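Local coordinates for putative periplasmic protein (Bacteroides vulgatus ATCC 8482, PDB 3DUE), which is of unknown function but belongs to the PepSY-like, beta-lactamase-inhibitor-like family of periplasmic proteins, which may act as inhibitors, at residues N50-E55 with K68-P73. Numbering follows the deposited sequence.
Sequences NGDKLE and KYSAVP. With CAC (cacodylate ion), chain B.
Asp52 binds the backbone N of Tyr69 and the hydroxyl of Ser70, clasping the turn ahead of strand 53-56 to the loop after strand 62-66. OD1 of Asp52 accepts the backbone N of Tyr69 at 3.1 Å on its syn lone pair, with an N-H...O angle of 151°. OD2 of Asp52 receives the Ser70 hydroxyl, OG, at 2.6 Å, also on the syn side but slightly out of the carboxylate plane. A weak bond from Asn50 ND2 reaches the same OD2; three donors, one of them weak, thus hold the buried carboxylate and should restrict its rotation. With chi1 at -74°, Asp52 CG lies anti to its carbonyl carbon, and the side chain slides past that of Tyr69 in the opposite direction, carboxylate and ring planes 35° apart. The Tyr69 ring belongs to this tight side: it packs along the Asn50-Gly51 backbone and receives Gly51 O at its edge, 3.2 Å from CE2 of Tyr69. CG of Lys68 lies over one ring face, offset toward its rim. The contact loosens toward solvent at the end of Lys68, where a water bridges Gly51 O and Lys68 NZ. A cacodylate, probably from the crystallisation liquor, accepts at O1 from Lys68 NZ (2.7 Å) and Tyr69 OH (2.5 Å). Asn50 OD1 also takes the backbone N of Asp52 at 3.1 Å, forming an Asx turn in the hairpin connection between antiparallel strands 41-48 and 53-56 of this PepSY-like fold.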
ATOM      1  N   ASN A  50       8.924  -4.883 -11.437  1.00 24.44           N
ATOM      2  CA  ASN A  50       8.566  -3.637 -12.098  1.00 24.71           C
ATOM      3  C   ASN A  50       8.718  -2.408 -11.191  1.00 23.88           C
ATOM      4  O   ASN A  50       8.444  -1.278 -11.648  1.00 23.51           O
ATOM      5  CB  ASN A  50       7.140  -3.691 -12.670  1.00 24.21           C
ATOM      6  CG  ASN A  50       6.074  -3.571 -11.610  1.00 25.99           C
ATOM      7  OD1 ASN A  50       6.289  -3.898 -10.445  1.00 23.47           O
ATOM      8  ND2 ASN A  50       4.888  -3.101 -12.023  1.00 26.09           N
ATOM      9  N   GLY A  51       9.142  -2.618  -9.935  1.00 22.99           N
ATOM     10  CA  GLY A  51       9.388  -1.521  -8.996  1.00 23.05           C
ATOM     11  C   GLY A  51       8.243  -1.248  -8.033  1.00 22.73           C
ATOM     12  O   GLY A  51       8.416  -0.460  -7.091  1.00 23.26           O
ATOM     13  N   ASP A  52       7.068  -1.846  -8.276  1.00 22.07           N
ATOM     14  CA  ASP A  52       5.897  -1.642  -7.386  1.00 22.94           C
ATOM     15  C   ASP A  52       6.147  -2.339  -6.044  1.00 24.00           C
ATOM     16  O   ASP A  52       6.814  -3.364  -6.004  1.00 22.81           O
ATOM     17  CB  ASP A  52       4.603  -2.074  -8.068  1.00 22.56           C
ATOM     18  CG  ASP A  52       4.164  -1.089  -9.130  1.00 23.33           C
ATOM     19  OD1 ASP A  52       4.681   0.079  -9.164  1.00 22.55           O
ATOM     20  OD2 ASP A  52       3.265  -1.481  -9.910  1.00 23.83           O
ATOM     21  N   LYS A  53       5.703  -1.709  -4.956  1.00 24.07           N
ATOM     22  CA  LYS A  53       6.052  -2.135  -3.600  1.00 24.89           C
ATOM     23  C   LYS A  53       4.868  -2.203  -2.674  1.00 25.04           C
ATOM     24  O   LYS A  53       3.990  -1.338  -2.716  1.00 25.39           O
ATOM     25  CB  LYS A  53       7.123  -1.167  -3.029  1.00 26.63           C
ATOM     26  CG  LYS A  53       7.267  -1.157  -1.504  1.00 27.63           C
ATOM     27  CD  LYS A  53       8.413  -0.327  -1.045  1.00 30.06           C
ATOM     28  CE  LYS A  53       8.654  -0.424   0.516  1.00 30.72           C
ATOM     29  NZ  LYS A  53       7.468  -0.188   1.328  1.00 32.75           N
ATOM     30  N   LEU A  54       4.875  -3.236  -1.826  1.00 23.36           N
ATOM     31  CA  LEU A  54       3.851  -3.477  -0.808  1.00 22.20           C
ATOM     32  C   LEU A  54       4.554  -3.543   0.561  1.00 22.65           C
ATOM     33  O   LEU A  54       5.677  -4.067   0.646  1.00 23.07           O
ATOM     34  CB  LEU A  54       3.189  -4.821  -1.043  1.00 22.11           C
ATOM     35  CG  LEU A  54       2.623  -5.023  -2.439  1.00 22.08           C
ATOM     36  CD1 LEU A  54       1.971  -6.354  -2.550  1.00 21.40           C
ATOM     37  CD2 LEU A  54       1.635  -3.859  -2.740  1.00 22.42           C
ATOM     38  N   GLU A  55       3.885  -3.020   1.585  1.00 22.90           N
ATOM     39  CA  GLU A  55       4.245  -3.197   2.987  1.00 24.26           C
ATOM     40  C   GLU A  55       2.985  -3.727   3.698  1.00 23.22           C
ATOM     41  O   GLU A  55       1.863  -3.270   3.453  1.00 21.73           O
ATOM     42  CB  GLU A  55       4.620  -1.894   3.666  1.00 25.75           C
ATOM     43  CG  GLU A  55       5.124  -2.031   5.103  1.00 26.93           C
ATOM     44  CD  GLU A  55       5.228  -0.698   5.803  1.00 29.81           C
ATOM     45  OE1 GLU A  55       4.208   0.077   5.797  1.00 33.35           O
ATOM     46  OE2 GLU A  55       6.320  -0.440   6.382  1.00 31.22           O
ATOM     47  N   LYS A  68       3.734   3.294  -8.006  1.00 22.48           N
ATOM     48  CA  LYS A  68       4.176   4.485  -8.751  1.00 22.46           C
ATOM     49  C   LYS A  68       4.606   4.179 -10.192  1.00 21.06           C
ATOM     50  O   LYS A  68       4.732   5.086 -10.993  1.00 20.09           O
ATOM     51  CB  LYS A  68       5.306   5.216  -7.989  1.00 23.57           C
ATOM     52  CG  LYS A  68       6.657   4.513  -8.069  1.00 23.33           C
ATOM     53  CD  LYS A  68       7.811   5.346  -7.447  1.00 24.87           C
ATOM     54  CE  LYS A  68       7.882   5.270  -5.956  1.00 24.50           C
ATOM     55  NZ  LYS A  68       8.259   3.920  -5.524  1.00 22.88           N
ATOM     56  N   TYR A  69       4.827   2.896 -10.513  1.00 20.83           N
ATOM     57  CA  TYR A  69       5.223   2.484 -11.857  1.00 22.24           C
ATOM     58  C   TYR A  69       4.046   1.943 -12.642  1.00 22.95           C
ATOM     59  O   TYR A  69       4.216   1.521 -13.775  1.00 22.39           O
ATOM     60  CB  TYR A  69       6.357   1.449 -11.804  1.00 23.27           C
ATOM     61  CG  TYR A  69       7.551   1.937 -11.036  1.00 21.97           C
ATOM     62  CD1 TYR A  69       8.495   2.748 -11.628  1.00 23.00           C
ATOM     63  CD2 TYR A  69       7.734   1.570  -9.719  1.00 22.58           C
ATOM     64  CE1 TYR A  69       9.604   3.200 -10.912  1.00 25.00           C
ATOM     65  CE2 TYR A  69       8.818   2.016  -9.005  1.00 23.34           C
ATOM     66  CZ  TYR A  69       9.755   2.828  -9.600  1.00 23.59           C
ATOM     67  OH  TYR A  69      10.848   3.305  -8.877  1.00 24.03           O
ATOM     68  N   SER A  70       2.867   1.915 -12.031  1.00 21.58           N
ATOM     69  CA  SER A  70       1.643   1.482 -12.740  1.00 22.12           C
ATOM     70  C   SER A  70       0.475   2.297 -12.113  1.00 21.68           C
ATOM     71  O   SER A  70       0.413   3.497 -12.312  1.00 20.94           O
ATOM     72  CB  SER A  70       1.490  -0.048 -12.697  1.00 23.55           C
ATOM     73  OG  SER A  70       1.348  -0.588 -11.383  1.00 21.08           O
ATOM     74  N   ALA A  71      -0.411   1.665 -11.354  1.00 20.51           N
ATOM     75  CA  ALA A  71      -1.493   2.344 -10.632  1.00 20.61           C
ATOM     76  C   ALA A  71      -1.935   1.373  -9.567  1.00 21.36           C
ATOM     77  O   ALA A  71      -1.718   0.149  -9.729  1.00 21.13           O
ATOM     78  CB  ALA A  71      -2.674   2.704 -11.583  1.00 19.16           C
ATOM     79  N   VAL A  72      -2.517   1.882  -8.483  1.00 20.16           N
ATOM     80  CA  VAL A  72      -3.077   1.042  -7.401  1.00 22.15           C
ATOM     81  C   VAL A  72      -4.297   0.320  -7.963  1.00 20.88           C
ATOM     82  O   VAL A  72      -5.138   0.961  -8.564  1.00 21.62           O
ATOM     83  CB  VAL A  72      -3.518   1.884  -6.213  1.00 20.58           C
ATOM     84  CG1 VAL A  72      -4.163   1.036  -5.072  1.00 20.03           C
ATOM     85  CG2 VAL A  72      -2.275   2.653  -5.654  1.00 21.38           C
ATOM     86  N   PRO A  73      -4.344  -1.010  -7.844  1.00 22.49           N
ATOM     87  CA  PRO A  73      -5.546  -1.711  -8.329  1.00 22.74           C
ATOM     88  C   PRO A  73      -6.800  -1.189  -7.628  1.00 22.60           C
ATOM     89  O   PRO A  73      -6.858  -1.098  -6.401  1.00 22.03           O
ATOM     90  CB  PRO A  73      -5.269  -3.167  -7.958  1.00 23.94           C
ATOM     91  CG  PRO A  73      -3.778  -3.248  -7.959  1.00 24.22           C
ATOM     92  CD  PRO A  73      -3.344  -1.966  -7.327  1.00 23.76           C
TER
HETATM   93 AS   CAC B   1      11.417   1.599  -5.579  1.00 23.44          AS
HETATM   94  O1  CAC B   1      10.616   2.932  -6.390  1.00 22.48           O
HETATM   95  O2  CAC B   1      10.258   0.787  -4.539  1.00 26.09           O
HETATM   96  C1  CAC B   1      12.105   0.237  -6.832  1.00 23.55           C
HETATM   97  C2  CAC B   1      12.822   2.357  -4.456  1.00 20.57           C
HETATM   98  O   HOH W   1       6.890   1.532  -5.874  1.00 12.53           O